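Local coordinates for protein dermonecrotic toxin (Pasteurella multocida, PDB 2EBF) that acts as a potent mitogenic, bone-resorbing toxin associated with the severe progressive form of atrophic rhinitis in pigs, at residues D181-A186 and T317-R322; E197-P202 and S260-H265; V203-E208 and A308-N313; E268-S273 and T291-L296. All blocks are in the same frame, centred on the assembly; numbering follows the deposited sequence.

All four contacts lie in the part of the C-terminal region covered by the PMT C2 family. Interaction 1 pairs the loop after helix 171-180 with helix 312-333, and its two segments bracket the other three along the chain. Interactions 2 and 3 cross in sequence, their centres about 10 Å apart, and meet on neighbouring strands 260-263 and 205-207 of a three-stranded antiparallel sheet. Interaction 4, centred about 16 Å from interaction 2, packs helices 267-273 and 288-300 beside that sheet, with M270 and L296 touching I263. Interactions 2, 3 and 4 thus touch one another around the sheet; interaction 1 stands apart from 2 and 4 and is joined to 3, about 14 Å away between centres, through helix 312-333.

Interaction 1: residues D181-A186 and T317-R322; sequences DTVISA and TLVSDR
D181 OD2 is gripped by two nitrogens of R322, with NH2 at 2.9 Å and NE at 3.1 Å from it. The guanidinium comes side-on to the syn side of this oxygen, yet its plane is turned 62° from the carboxylate, and a further bond from NH2 to D181 OD1 is weak. Behind the salt bridge, D181 OD1 is held chiefly by its own loop, accepting from V183 N and, at 2.8 Å, from I184 N. These bonds form an Asx turn and Asx motif just where the chain leaves helix 171-180, and they fix the carboxylate before a type I turn from V183 to A186. The salt bridge ties this loop to helix 312-333. R322 NH1 has a second acid, D464, so one guanidinium is shared by two carboxylates that probably balance its charge. A water bridges R322 NH2 and T182 OG1, 2.8 Å from each. Beside the polar group, V183 CG2 lies 3.4 Å from R322 NH2 and 4.1 Å from L318 CD2. About one helical turn before R322, V319 CG2 meets I184 CG1 at 4.1 Å, while I184 also packs on F177 of the preceding helix.

Interaction 2: residues E197-P202 and S260-H265; sequences EAIDFP and SLYIGH
I199 sets its terminal methyl over one face of the Y262 ring, with CD1 3.9 Å from the ring centroid and 15° off the normal, a CH-pi contact. The two side chains cross at about a right angle. F201 takes the next place along the loop and reaches the strand's backbone: its CZ lies 3.7 Å from Y262 O, which sits at the ring edge, and CE1 comes within 3.6 Å of G264 N. At G264 there is no side chain between, and CA stands 3.8 Å from F201 CD1. The ring is directed there by a chi1 of 55°, which puts CG between the backbone N and the carbonyl carbon. I199 CG2 covers a face of this ring from 4.1 Å above its plane, binding the two loop residues into one apolar patch. Farther out, a water donates to P202 O at 2.7 Å and to G264 O at 2.6 Å. Strand 260-263 is held in the middle of the three-stranded antiparallel sheet, with backbone hydrogen bonds between I263 and Y205 and between Y262 and R255. With no direct hydrogen bond between the segments, the fit rests on shape and apolar burial, and the water joins their carbonyls.

Interaction 3: residues V203-E208 and A308-N313; sequences VKYVIE and AFATRN. With GLC (alpha-D-glucopyranose), chain B.
F309 has the most surface buried by this contact; its ring packs against I207 and its carbonyl serves strand 205-207. V206 N donates to F309 O at 2.8 Å, with an N-H...O angle of 157°. I207 CD1 lies 3.7 Å from F309 CD2 and off-centre on the ring, a CH-pi contact to which I207 CG1 adds a second touch at the same rim. A308 CB covers a face of the ring over its centre, and F305 meets it edge-to-face. T311 is the second main contributor: its N donates to K204 O at 3.0 Å. With T311 OG1 anti to the backbone N (chi1 -177°), CG2 is the branch left against the loop, 3.7 Å from K204 O. The two backbone bonds flank a single beta bridge between Y205 and A310, where the chain passes from helix 305-309 to T311, the N-cap position before helix 312-333. Against strand 260-263, K204 and Y205 are paired with the single residue I263, a classic beta bulge. Y205 lays CB 3.8 Å from F309 CB and CD2 3.7 Å from A310 CA, while its OH is hydrogen-bonded to the backbone N of Y267. Past the cap, R312 belongs to a glycan pocket with F188: its NE approaches O6 of the glucose of chain B to 3.0 Å, and its NH2 forms a salt bridge with E100.

Interaction 4: residues E268-S273 and T291-L296; sequences EEMFYS and TFFSML
M270 projects from its helix as the main bump and lies along F293, with F292 and, marginally, L296 at its far end. Its root rides over one face of the F293 ring, with CB 3.7 Å from CE2 and 4.1 Å from the ring centroid, a CH-pi contact. Beyond CG the chain runs extended, carrying the sulfur across: SD stands 3.8 Å from F293 CD2 and oblique to the ring. The same atom is 4.4 Å from L296 CD1, a marginal touch. At the tip, CE stops 4.2 Å from F292 CE2, near the plane of that ring and at its edge. F293 answers as the bump from the other helix. With CG anti to the backbone N (chi1 -169°), its ring reaches across and lies against M270 and F271 of the first helix, where CE1 comes 4.0 Å from F271 CA and CZ 4.3 Å from F271 CB. Within the second helix, L296 CG lies over one face of the F292 ring, offset toward its rim. Both helices also border the antiparallel sheet: M270 and L296 pack on I263 of strand 260-263, and F292 on L261. With the axes of the two segments 11.0 Å apart at closest approach and directions 125° from each other, the helices leave room for such long side chains; M270 sulfur beside the F293 ring is a Met-aromatic contact within a helix-on-sheet layer.

Interaction 1: residues D181-A186 and T317-R322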
# COMPACT_ATOMS: atom_id res chain seq x y z
N ASP A 181 -11.66 3.98 7.10
CA ASP A 181 -12.20 3.74 5.76
C ASP A 181 -13.67 3.28 5.79
O ASP A 181 -14.01 2.33 6.49
CB ASP A 181 -11.31 2.76 5.00
CG ASP A 181 -11.76 2.56 3.58
OD1 ASP A 181 -12.65 1.72 3.38
OD2 ASP A 181 -11.22 3.22 2.67
N THR A 182 -14.53 3.96 5.03
CA THR A 182 -15.98 3.67 5.08
C THR A 182 -16.38 2.29 4.55
O THR A 182 -17.51 1.84 4.77
CB THR A 182 -16.83 4.75 4.36
OG1 THR A 182 -16.56 4.74 2.95
CG2 THR A 182 -16.54 6.14 4.93
N VAL A 183 -15.45 1.62 3.87
CA VAL A 183 -15.69 0.26 3.40
C VAL A 183 -15.06 -0.74 4.36
O VAL A 183 -15.75 -1.57 4.94
CB VAL A 183 -15.20 0.06 1.95
CG1 VAL A 183 -15.28 -1.41 1.53
CG2 VAL A 183 -16.00 0.95 0.99
N ILE A 184 -13.74 -0.64 4.54
CA ILE A 184 -12.99 -1.62 5.33
C ILE A 184 -13.53 -1.75 6.76
O ILE A 184 -13.62 -2.85 7.30
CB ILE A 184 -11.47 -1.28 5.39
CG1 ILE A 184 -10.88 -1.11 3.98
CG2 ILE A 184 -10.70 -2.36 6.17
CD1 ILE A 184 -9.47 -0.49 3.97
N SER A 185 -13.90 -0.62 7.37
CA SER A 185 -14.31 -0.63 8.77
C SER A 185 -15.80 -0.94 8.98
O SER A 185 -16.26 -0.97 10.12
CB SER A 185 -13.97 0.70 9.44
OG SER A 185 -14.81 1.74 8.95
N ALA A 186 -16.54 -1.14 7.91
CA ALA A 186 -17.99 -1.32 8.00
C ALA A 186 -18.37 -2.80 8.11
O ALA A 186 -17.96 -3.61 7.28
CB ALA A 186 -18.69 -0.68 6.79
N THR A 317 -12.66 -7.36 -2.70
CA THR A 317 -11.70 -6.84 -3.67
C THR A 317 -11.33 -5.39 -3.37
O THR A 317 -10.17 -5.00 -3.46
CB THR A 317 -12.26 -6.95 -5.08
OG1 THR A 317 -12.39 -8.34 -5.40
CG2 THR A 317 -11.34 -6.26 -6.10
N LEU A 318 -12.34 -4.60 -3.02
CA LEU A 318 -12.17 -3.20 -2.68
C LEU A 318 -11.29 -3.06 -1.43
O LEU A 318 -10.39 -2.23 -1.39
CB LEU A 318 -13.53 -2.58 -2.44
CG LEU A 318 -13.82 -1.12 -2.80
CD1 LEU A 318 -13.36 -0.75 -4.21
CD2 LEU A 318 -15.32 -0.90 -2.64
N VAL A 319 -11.56 -3.88 -0.42
CA VAL A 319 -10.76 -3.88 0.81
C VAL A 319 -9.28 -4.12 0.55
O VAL A 319 -8.42 -3.37 1.03
CB VAL A 319 -11.29 -4.92 1.83
CG1 VAL A 319 -10.27 -5.18 2.94
CG2 VAL A 319 -12.61 -4.47 2.42
N SER A 320 -8.97 -5.17 -0.20
CA SER A 320 -7.58 -5.55 -0.43
C SER A 320 -6.87 -4.64 -1.44
O SER A 320 -5.69 -4.36 -1.29
CB SER A 320 -7.47 -7.02 -0.82
OG SER A 320 -8.15 -7.27 -2.02
N ASP A 321 -7.59 -4.17 -2.46
CA ASP A 321 -7.03 -3.18 -3.38
C ASP A 321 -6.68 -1.87 -2.67
O ASP A 321 -5.63 -1.30 -2.92
CB ASP A 321 -7.98 -2.90 -4.55
CG ASP A 321 -8.02 -4.04 -5.55
OD1 ASP A 321 -7.26 -5.01 -5.38
OD2 ASP A 321 -8.80 -3.96 -6.52
N ARG A 322 -7.58 -1.39 -1.82
CA ARG A 322 -7.36 -0.12 -1.11
C ARG A 322 -6.15 -0.22 -0.19
O ARG A 322 -5.35 0.71 -0.11
CB ARG A 322 -8.59 0.29 -0.31
CG ARG A 322 -9.84 0.48 -1.15
CD ARG A 322 -10.29 1.91 -1.26
NE ARG A 322 -11.25 2.27 -0.23
CZ ARG A 322 -12.51 2.64 -0.42
NH1 ARG A 322 -13.06 2.72 -1.63
NH2 ARG A 322 -13.25 2.94 0.64
O HOH W 1 -15.05 5.04 0.66

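Interaction 2: residues E197-P202 and S260-H265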
# COMPACT_ATOMS: atom_id res chain seq x y z
N GLU A 197 -26.51 -15.79 -14.78
CA GLU A 197 -25.65 -15.87 -15.97
C GLU A 197 -26.07 -14.92 -17.08
O GLU A 197 -25.26 -14.56 -17.94
CB GLU A 197 -25.56 -17.31 -16.48
CG GLU A 197 -24.81 -18.24 -15.53
CD GLU A 197 -24.73 -19.68 -16.03
OE1 GLU A 197 -25.35 -20.01 -17.07
OE2 GLU A 197 -24.04 -20.49 -15.37
N ALA A 198 -27.34 -14.49 -17.05
CA ALA A 198 -27.86 -13.53 -18.03
C ALA A 198 -27.15 -12.18 -17.95
O ALA A 198 -26.98 -11.50 -18.97
CB ALA A 198 -29.37 -13.35 -17.85
N ILE A 199 -26.75 -11.78 -16.74
CA ILE A 199 -25.97 -10.56 -16.55
C ILE A 199 -24.66 -10.63 -17.32
O ILE A 199 -23.92 -11.61 -17.21
CB ILE A 199 -25.74 -10.25 -15.04
CG1 ILE A 199 -26.94 -9.50 -14.46
CG2 ILE A 199 -24.50 -9.39 -14.84
CD1 ILE A 199 -27.89 -10.37 -13.71
N ASP A 200 -24.38 -9.59 -18.10
CA ASP A 200 -23.24 -9.58 -19.01
C ASP A 200 -22.18 -8.52 -18.65
O ASP A 200 -21.24 -8.28 -19.42
CB ASP A 200 -23.71 -9.42 -20.47
CG ASP A 200 -24.38 -8.07 -20.75
OD1 ASP A 200 -24.37 -7.63 -21.92
OD2 ASP A 200 -24.92 -7.45 -19.80
N PHE A 201 -22.34 -7.91 -17.48
CA PHE A 201 -21.35 -6.97 -16.95
C PHE A 201 -20.86 -7.44 -15.58
O PHE A 201 -21.57 -8.19 -14.90
CB PHE A 201 -21.91 -5.54 -16.89
CG PHE A 201 -23.21 -5.41 -16.11
CD1 PHE A 201 -23.20 -5.30 -14.72
CD2 PHE A 201 -24.43 -5.36 -16.78
CE1 PHE A 201 -24.40 -5.17 -14.01
CE2 PHE A 201 -25.63 -5.23 -16.07
CZ PHE A 201 -25.61 -5.13 -14.68
N PRO A 202 -19.63 -7.05 -15.18
CA PRO A 202 -19.20 -7.28 -13.80
C PRO A 202 -20.11 -6.53 -12.83
O PRO A 202 -20.30 -5.32 -12.98
CB PRO A 202 -17.78 -6.71 -13.75
CG PRO A 202 -17.33 -6.67 -15.17
CD PRO A 202 -18.56 -6.40 -15.98
N SER A 260 -34.63 -8.76 -8.18
CA SER A 260 -33.31 -8.29 -7.76
C SER A 260 -32.73 -7.29 -8.76
O SER A 260 -32.82 -7.50 -9.97
CB SER A 260 -32.35 -9.46 -7.56
OG SER A 260 -32.77 -10.29 -6.48
N LEU A 261 -32.13 -6.22 -8.24
CA LEU A 261 -31.47 -5.21 -9.06
C LEU A 261 -29.95 -5.34 -8.98
O LEU A 261 -29.38 -5.38 -7.89
CB LEU A 261 -31.90 -3.81 -8.61
CG LEU A 261 -31.15 -2.56 -9.10
CD1 LEU A 261 -31.45 -2.27 -10.56
CD2 LEU A 261 -31.52 -1.37 -8.23
N TYR A 262 -29.32 -5.41 -10.15
CA TYR A 262 -27.88 -5.60 -10.28
C TYR A 262 -27.28 -4.35 -10.91
O TYR A 262 -27.75 -3.89 -11.95
CB TYR A 262 -27.59 -6.82 -11.14
CG TYR A 262 -28.17 -8.10 -10.57
CD1 TYR A 262 -29.50 -8.46 -10.81
CD2 TYR A 262 -27.39 -8.95 -9.80
CE1 TYR A 262 -30.04 -9.63 -10.28
CE2 TYR A 262 -27.91 -10.13 -9.27
CZ TYR A 262 -29.24 -10.46 -9.52
OH TYR A 262 -29.74 -11.62 -8.98
N ILE A 263 -26.23 -3.82 -10.27
CA ILE A 263 -25.63 -2.56 -10.68
C ILE A 263 -24.16 -2.74 -11.05
O ILE A 263 -23.39 -3.39 -10.31
CB ILE A 263 -25.81 -1.48 -9.57
CG1 ILE A 263 -27.30 -1.17 -9.36
CG2 ILE A 263 -25.03 -0.21 -9.91
CD1 ILE A 263 -27.63 -0.52 -8.03
N GLY A 264 -23.77 -2.17 -12.19
CA GLY A 264 -22.40 -2.24 -12.68
C GLY A 264 -21.64 -0.92 -12.66
O GLY A 264 -20.44 -0.90 -12.93
N HIS A 265 -22.32 0.18 -12.36
CA HIS A 265 -21.67 1.48 -12.22
C HIS A 265 -21.25 1.67 -10.78
O HIS A 265 -22.03 1.42 -9.87
CB HIS A 265 -22.61 2.63 -12.59
CG HIS A 265 -23.25 2.49 -13.93
ND1 HIS A 265 -22.74 3.11 -15.06
CD2 HIS A 265 -24.36 1.83 -14.33
CE1 HIS A 265 -23.51 2.82 -16.10
NE2 HIS A 265 -24.50 2.04 -15.68
O HOH W 2 -19.47 -3.02 -14.18

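Interaction 3: residues V203-E208 and A308-N313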
# COMPACT_ATOMS: atom_id res chain seq x y z
N VAL A 203 -20.67 -7.25 -11.87
CA VAL A 203 -21.56 -6.65 -10.87
C VAL A 203 -20.78 -6.15 -9.65
O VAL A 203 -19.91 -6.84 -9.12
CB VAL A 203 -22.66 -7.64 -10.41
CG1 VAL A 203 -23.58 -6.99 -9.38
CG2 VAL A 203 -23.48 -8.12 -11.59
N LYS A 204 -21.11 -4.93 -9.23
CA LYS A 204 -20.53 -4.33 -8.04
C LYS A 204 -21.52 -4.34 -6.87
O LYS A 204 -21.15 -4.67 -5.75
CB LYS A 204 -20.06 -2.90 -8.34
CG LYS A 204 -19.00 -2.82 -9.42
CD LYS A 204 -18.65 -1.37 -9.75
CE LYS A 204 -17.77 -1.27 -10.99
NZ LYS A 204 -16.37 -1.74 -10.75
N TYR A 205 -22.77 -4.00 -7.16
CA TYR A 205 -23.81 -3.90 -6.13
C TYR A 205 -25.08 -4.66 -6.51
O TYR A 205 -25.45 -4.73 -7.69
CB TYR A 205 -24.13 -2.44 -5.81
CG TYR A 205 -22.92 -1.52 -5.83
CD1 TYR A 205 -22.65 -0.74 -6.96
CD2 TYR A 205 -22.05 -1.43 -4.74
CE1 TYR A 205 -21.54 0.10 -7.01
CE2 TYR A 205 -20.93 -0.59 -4.77
CZ TYR A 205 -20.68 0.18 -5.92
OH TYR A 205 -19.59 1.03 -5.98
N VAL A 206 -25.72 -5.24 -5.51
CA VAL A 206 -27.01 -5.91 -5.71
C VAL A 206 -27.98 -5.47 -4.63
O VAL A 206 -27.65 -5.49 -3.44
CB VAL A 206 -26.89 -7.45 -5.71
CG1 VAL A 206 -28.27 -8.11 -5.85
CG2 VAL A 206 -25.99 -7.93 -6.83
N ILE A 207 -29.16 -5.04 -5.06
CA ILE A 207 -30.29 -4.91 -4.16
C ILE A 207 -31.11 -6.18 -4.36
O ILE A 207 -31.73 -6.39 -5.41
CB ILE A 207 -31.12 -3.62 -4.44
CG1 ILE A 207 -30.37 -2.36 -3.97
CG2 ILE A 207 -32.46 -3.68 -3.71
CD1 ILE A 207 -29.14 -1.99 -4.79
N GLU A 208 -31.08 -7.04 -3.34
CA GLU A 208 -31.64 -8.39 -3.43
C GLU A 208 -33.17 -8.38 -3.57
O GLU A 208 -33.72 -9.10 -4.40
CB GLU A 208 -31.20 -9.22 -2.22
CG GLU A 208 -31.72 -10.66 -2.22
CD GLU A 208 -31.03 -11.55 -1.19
OE1 GLU A 208 -30.41 -11.02 -0.25
OE2 GLU A 208 -31.11 -12.78 -1.34
N ALA A 308 -24.03 -1.51 2.46
CA ALA A 308 -25.42 -1.85 2.21
C ALA A 308 -25.63 -2.72 0.96
O ALA A 308 -26.45 -3.64 0.98
CB ALA A 308 -26.26 -0.57 2.11
N PHE A 309 -24.88 -2.42 -0.11
CA PHE A 309 -25.23 -2.93 -1.44
C PHE A 309 -24.18 -3.77 -2.17
O PHE A 309 -24.52 -4.51 -3.10
CB PHE A 309 -25.62 -1.78 -2.37
CG PHE A 309 -26.71 -0.89 -1.84
CD1 PHE A 309 -26.55 0.50 -1.86
CD2 PHE A 309 -27.89 -1.42 -1.34
CE1 PHE A 309 -27.55 1.34 -1.39
CE2 PHE A 309 -28.90 -0.59 -0.86
CZ PHE A 309 -28.73 0.80 -0.89
N ALA A 310 -22.91 -3.66 -1.77
CA ALA A 310 -21.86 -4.37 -2.49
C ALA A 310 -22.08 -5.88 -2.44
O ALA A 310 -22.58 -6.41 -1.44
CB ALA A 310 -20.47 -4.00 -1.92
N THR A 311 -21.73 -6.57 -3.52
CA THR A 311 -21.58 -8.01 -3.44
C THR A 311 -20.40 -8.27 -2.52
O THR A 311 -19.48 -7.45 -2.45
CB THR A 311 -21.28 -8.64 -4.81
OG1 THR A 311 -21.21 -10.07 -4.68
CG2 THR A 311 -19.98 -8.15 -5.36
N ARG A 312 -20.40 -9.40 -1.81
CA ARG A 312 -19.28 -9.70 -0.92
C ARG A 312 -17.97 -9.75 -1.69
O ARG A 312 -16.92 -9.37 -1.19
CB ARG A 312 -19.50 -11.01 -0.14
CG ARG A 312 -18.29 -11.43 0.71
CD ARG A 312 -17.75 -10.29 1.59
NE ARG A 312 -18.34 -10.35 2.90
CZ ARG A 312 -17.68 -10.56 4.04
NH1 ARG A 312 -16.36 -10.68 4.08
NH2 ARG A 312 -18.38 -10.62 5.17
N ASN A 313 -18.05 -10.21 -2.94
CA ASN A 313 -16.89 -10.31 -3.79
C ASN A 313 -16.26 -8.96 -4.13
O ASN A 313 -15.04 -8.80 -4.08
CB ASN A 313 -17.26 -11.03 -5.08
CG ASN A 313 -16.45 -12.28 -5.28
OD1 ASN A 313 -15.50 -12.29 -6.09
ND2 ASN A 313 -16.79 -13.33 -4.53
C1 GLC B . -24.60 -10.81 4.59
C2 GLC B . -25.29 -11.90 3.76
C3 GLC B . -24.90 -13.28 4.28
C4 GLC B . -23.37 -13.44 4.34
C5 GLC B . -22.70 -12.28 5.09
C6 GLC B . -21.17 -12.32 4.96
O1 GLC B . -25.13 -10.82 5.92
O2 GLC B . -26.72 -11.74 3.77
O3 GLC B . -25.45 -14.29 3.43
O4 GLC B . -23.04 -14.70 4.93
O5 GLC B . -23.17 -11.01 4.62
O6 GLC B . -20.74 -12.05 3.62

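Interaction 4: residues E268-S273 and T291-L296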
# COMPACT_ATOMS: atom_id res chain seq x y z
N GLU A 268 -19.02 6.00 -7.03
CA GLU A 268 -18.36 7.26 -7.36
C GLU A 268 -18.64 7.72 -8.78
O GLU A 268 -18.77 8.92 -9.04
CB GLU A 268 -16.85 7.16 -7.13
CG GLU A 268 -16.45 7.00 -5.67
CD GLU A 268 -16.24 5.54 -5.26
OE1 GLU A 268 -16.59 4.63 -6.05
OE2 GLU A 268 -15.71 5.32 -4.15
N GLU A 269 -18.73 6.77 -9.70
CA GLU A 269 -19.10 7.08 -11.08
C GLU A 269 -20.48 7.73 -11.12
O GLU A 269 -20.68 8.76 -11.77
CB GLU A 269 -19.09 5.82 -11.93
CG GLU A 269 -19.67 6.05 -13.33
CD GLU A 269 -19.76 4.79 -14.15
OE1 GLU A 269 -20.40 4.84 -15.22
OE2 GLU A 269 -19.20 3.76 -13.74
N MET A 270 -21.43 7.12 -10.42
CA MET A 270 -22.79 7.65 -10.37
C MET A 270 -22.84 9.02 -9.69
O MET A 270 -23.51 9.93 -10.19
CB MET A 270 -23.72 6.67 -9.66
CG MET A 270 -23.89 5.39 -10.41
SD MET A 270 -25.26 4.45 -9.71
CE MET A 270 -25.33 3.09 -10.86
N PHE A 271 -22.13 9.16 -8.57
CA PHE A 271 -22.13 10.41 -7.81
C PHE A 271 -21.67 11.62 -8.62
O PHE A 271 -22.23 12.71 -8.49
CB PHE A 271 -21.28 10.27 -6.55
CG PHE A 271 -21.25 11.51 -5.70
CD1 PHE A 271 -22.17 11.67 -4.66
CD2 PHE A 271 -20.32 12.52 -5.93
CE1 PHE A 271 -22.15 12.81 -3.86
CE2 PHE A 271 -20.30 13.67 -5.14
CZ PHE A 271 -21.22 13.81 -4.10
N TYR A 272 -20.65 11.42 -9.45
CA TYR A 272 -20.06 12.52 -10.22
C TYR A 272 -20.71 12.75 -11.58
O TYR A 272 -20.46 13.76 -12.23
CB TYR A 272 -18.54 12.36 -10.33
CG TYR A 272 -17.82 12.76 -9.06
CD1 TYR A 272 -17.19 11.81 -8.25
CD2 TYR A 272 -17.80 14.09 -8.65
CE1 TYR A 272 -16.54 12.19 -7.07
CE2 TYR A 272 -17.17 14.48 -7.48
CZ TYR A 272 -16.54 13.53 -6.69
OH TYR A 272 -15.92 13.94 -5.54
N SER A 273 -21.57 11.82 -12.00
CA SER A 273 -22.30 11.95 -13.26
C SER A 273 -23.81 12.17 -13.07
O SER A 273 -24.52 12.43 -14.04
CB SER A 273 -22.03 10.76 -14.19
OG SER A 273 -22.46 9.53 -13.60
N THR A 291 -33.41 10.39 -10.03
CA THR A 291 -34.46 9.72 -9.26
C THR A 291 -33.99 8.34 -8.80
O THR A 291 -34.09 8.00 -7.62
CB THR A 291 -35.76 9.59 -10.10
OG1 THR A 291 -36.16 10.88 -10.58
CG2 THR A 291 -36.90 8.99 -9.26
N PHE A 292 -33.45 7.57 -9.75
CA PHE A 292 -32.91 6.24 -9.48
C PHE A 292 -31.84 6.26 -8.39
O PHE A 292 -31.88 5.45 -7.45
CB PHE A 292 -32.35 5.64 -10.78
CG PHE A 292 -31.58 4.37 -10.59
CD1 PHE A 292 -32.24 3.14 -10.57
CD2 PHE A 292 -30.19 4.39 -10.44
CE1 PHE A 292 -31.54 1.95 -10.39
CE2 PHE A 292 -29.48 3.20 -10.26
CZ PHE A 292 -30.15 1.98 -10.24
N PHE A 293 -30.90 7.19 -8.50
CA PHE A 293 -29.78 7.30 -7.56
C PHE A 293 -30.24 7.87 -6.21
O PHE A 293 -29.75 7.44 -5.16
CB PHE A 293 -28.66 8.16 -8.17
CG PHE A 293 -27.36 8.13 -7.39
CD1 PHE A 293 -26.80 9.31 -6.91
CD2 PHE A 293 -26.70 6.93 -7.15
CE1 PHE A 293 -25.60 9.30 -6.20
CE2 PHE A 293 -25.49 6.91 -6.43
CZ PHE A 293 -24.95 8.09 -5.96
N SER A 294 -31.17 8.81 -6.25
CA SER A 294 -31.73 9.42 -5.04
C SER A 294 -32.40 8.39 -4.12
O SER A 294 -32.28 8.49 -2.89
CB SER A 294 -32.74 10.51 -5.40
OG SER A 294 -32.09 11.61 -6.01
N MET A 295 -33.10 7.43 -4.70
CA MET A 295 -33.75 6.40 -3.90
C MET A 295 -32.81 5.28 -3.48
O MET A 295 -33.02 4.68 -2.43
CB MET A 295 -35.04 5.85 -4.53
CG MET A 295 -34.95 5.27 -5.92
SD MET A 295 -36.66 5.16 -6.52
CE MET A 295 -36.43 4.59 -8.19
N LEU A 296 -31.78 5.01 -4.28
CA LEU A 296 -30.68 4.14 -3.82
C LEU A 296 -30.11 4.68 -2.52
O LEU A 296 -29.92 3.93 -1.56
CB LEU A 296 -29.57 4.05 -4.86
CG LEU A 296 -29.64 3.05 -6.01
CD1 LEU A 296 -28.33 3.12 -6.78
CD2 LEU A 296 -29.89 1.64 -5.52